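Long-range contact in Rv3651-like N-terminal domain-containing protein (PDB 4Q6U), which is of unknown function but probably acts as a sensor, joining an N-terminal GAF-like domain to two PAS-like domains: residues Gly118-Pro124 with Thr139-Phe144. Numbering follows the deposited sequence.
Sequences GVATDTP and TYGRAF
A120 pairs with R142 as a single antiparallel hydrogen-bonded bridge, A120 N to R142 O at 2.8 Å and almost straight (175°), with R142 N returning to A120 O, and D122 N reaches T139 O at 2.8 Å. The loop 139-144 thereby lines the outer side of strand 119-121, which pairs on its other side with strand 109-114 and is the edge strand of the five-stranded antiparallel sheet in the PAS-like middle domain. G141 N makes no direct hydrogen bond across the contact; a water accepts from it and also bonds T121 OG1, alongside the bridge. A second water, accepting a hydrogen bond from F144 N and donating one to G118 O, links the two segments where they continue past A120 and R142.

Beside the bridge, R142 bends at chi3 (63°), bringing NE to D122 OD1 at 3.2 Å in a salt bridge. Across the contact only OD1 and NE pair, with the carboxylate and guanidinium planes 69° apart, and NH1 turns instead to I138 O. D147 shares NE, while S126 at the start of helix 124-129 binds D122 OD2; the arginine charge probably eases the closeness of the two acids. T139 lays CG2 against P124 CD, at the helix start. At the far end the F144 ring lies along the backbone of G118 and V119, stacks with W113, and touches A120 CB through CD1. Its CZ comes within 3.6 Å of G118 C, and G118 O sits over one face toward the rim, 4.0 Å above the ring plane.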
loop_
_atom_site.group_PDB
_atom_site.type_symbol
_atom_site.label_atom_id
_atom_site.label_comp_id
_atom_site.label_asym_id
_atom_site.label_seq_id
_atom_site.Cartn_x
_atom_site.Cartn_y
_atom_site.Cartn_z
ATOM N N GLY B 118 -5.814 -21.903 -16.221
ATOM C CA GLY B 118 -5.031 -20.691 -16.250
ATOM C C GLY B 118 -5.466 -19.789 -17.390
ATOM O O GLY B 118 -4.640 -19.077 -17.964
ATOM N N VAL B 119 -6.768 -19.800 -17.707
ATOM C CA VAL B 119 -7.267 -19.077 -18.870
ATOM C C VAL B 119 -8.547 -18.285 -18.557
ATOM O O VAL B 119 -9.431 -18.769 -17.860
ATOM C CB VAL B 119 -7.539 -20.055 -20.050
ATOM C CG1 VAL B 119 -8.210 -19.345 -21.215
ATOM C CG2 VAL B 119 -6.242 -20.729 -20.508
ATOM N N ALA B 120 -8.622 -17.060 -19.066
ATOM C CA ALA B 120 -9.780 -16.202 -18.862
ATOM C C ALA B 120 -10.687 -16.176 -20.091
ATOM O O ALA B 120 -10.227 -16.274 -21.228
ATOM C CB ALA B 120 -9.337 -14.785 -18.514
ATOM N N THR B 121 -11.983 -16.031 -19.842
ATOM C CA THR B 121 -12.957 -15.844 -20.892
ATOM C C THR B 121 -13.709 -14.564 -20.540
ATOM O O THR B 121 -14.337 -14.486 -19.475
ATOM C CB THR B 121 -13.911 -17.040 -20.983
ATOM O OG1 THR B 121 -13.140 -18.247 -20.960
ATOM C CG2 THR B 121 -14.764 -16.986 -22.268
ATOM N N ASP B 122 -13.606 -13.550 -21.393
ATOM C CA ASP B 122 -14.342 -12.301 -21.151
ATOM C C ASP B 122 -15.520 -12.203 -22.088
ATOM O O ASP B 122 -15.811 -13.153 -22.820
ATOM C CB ASP B 122 -13.449 -11.080 -21.335
ATOM C CG ASP B 122 -12.572 -10.821 -20.134
ATOM O OD1 ASP B 122 -11.672 -11.646 -19.893
ATOM O OD2 ASP B 122 -12.789 -9.805 -19.437
ATOM N N THR B 123 -16.181 -11.047 -22.062
ATOM C CA THR B 123 -17.292 -10.730 -22.967
ATOM C C THR B 123 -17.050 -9.342 -23.562
ATOM O O THR B 123 -16.235 -8.585 -23.031
ATOM C CB THR B 123 -18.652 -10.755 -22.232
ATOM O OG1 THR B 123 -18.610 -9.865 -21.111
ATOM C CG2 THR B 123 -18.976 -12.157 -21.739
ATOM N N PRO B 124 -17.723 -9.009 -24.676
ATOM C CA PRO B 124 -17.694 -7.624 -25.165
ATOM C C PRO B 124 -18.038 -6.617 -24.066
ATOM O O PRO B 124 -17.406 -5.563 -23.949
ATOM C CB PRO B 124 -18.767 -7.626 -26.263
ATOM C CG PRO B 124 -18.709 -9.022 -26.805
ATOM C CD PRO B 124 -18.407 -9.912 -25.624
ATOM N N THR B 139 -12.122 -12.338 -27.048
ATOM C CA THR B 139 -12.839 -12.635 -25.812
ATOM C C THR B 139 -12.376 -13.913 -25.106
ATOM O O THR B 139 -12.442 -13.999 -23.877
ATOM C CB THR B 139 -14.353 -12.742 -26.068
ATOM O OG1 THR B 139 -14.605 -13.670 -27.144
ATOM C CG2 THR B 139 -14.909 -11.374 -26.427
ATOM N N TYR B 140 -11.914 -14.896 -25.874
ATOM C CA TYR B 140 -11.553 -16.203 -25.324
ATOM C C TYR B 140 -10.048 -16.460 -25.336
ATOM O O TYR B 140 -9.301 -15.796 -26.052
ATOM C CB TYR B 140 -12.267 -17.319 -26.098
ATOM C CG TYR B 140 -11.928 -17.373 -27.577
ATOM C CD1 TYR B 140 -10.821 -18.083 -28.033
ATOM C CD2 TYR B 140 -12.716 -16.714 -28.514
ATOM C CE1 TYR B 140 -10.504 -18.135 -29.380
ATOM C CE2 TYR B 140 -12.409 -16.762 -29.867
ATOM C CZ TYR B 140 -11.303 -17.475 -30.288
ATOM O OH TYR B 140 -10.991 -17.521 -31.625
ATOM N N GLY B 141 -9.611 -17.428 -24.536
ATOM C CA GLY B 141 -8.212 -17.822 -24.504
ATOM C C GLY B 141 -7.277 -16.742 -23.984
ATOM O O GLY B 141 -6.106 -16.686 -24.362
ATOM N N ARG B 142 -7.789 -15.888 -23.099
ATOM C CA ARG B 142 -7.029 -14.750 -22.591
ATOM C C ARG B 142 -6.138 -15.154 -21.426
ATOM O O ARG B 142 -6.544 -15.941 -20.570
ATOM C CB ARG B 142 -7.979 -13.619 -22.140
ATOM C CG ARG B 142 -8.877 -13.056 -23.245
ATOM C CD ARG B 142 -9.970 -12.132 -22.679
ATOM N NE ARG B 142 -9.410 -10.951 -22.023
ATOM C CZ ARG B 142 -8.917 -9.894 -22.669
ATOM N NH1 ARG B 142 -8.915 -9.863 -23.997
ATOM N NH2 ARG B 142 -8.432 -8.857 -21.983
ATOM N N ALA B 143 -4.920 -14.620 -21.394
ATOM C CA ALA B 143 -4.087 -14.749 -20.210
ATOM C C ALA B 143 -4.670 -13.858 -19.126
ATOM O O ALA B 143 -5.265 -12.812 -19.426
ATOM C CB ALA B 143 -2.641 -14.366 -20.507
ATOM N N PHE B 144 -4.518 -14.276 -17.874
ATOM C CA PHE B 144 -4.940 -13.442 -16.749
ATOM C C PHE B 144 -4.288 -12.064 -16.858
ATOM O O PHE B 144 -4.897 -11.053 -16.523
ATOM C CB PHE B 144 -4.581 -14.092 -15.404
ATOM C CG PHE B 144 -5.279 -15.401 -15.140
ATOM C CD1 PHE B 144 -6.429 -15.757 -15.831
ATOM C CD2 PHE B 144 -4.774 -16.284 -14.194
ATOM C CE1 PHE B 144 -7.071 -16.967 -15.586
ATOM C CE2 PHE B 144 -5.410 -17.492 -13.935
ATOM C CZ PHE B 144 -6.565 -17.837 -14.631
HETATM O O HOH W 1 -3.053 -16.623 -17.746
HETATM O O HOH W 2 -11.525 -18.962 -23.271
#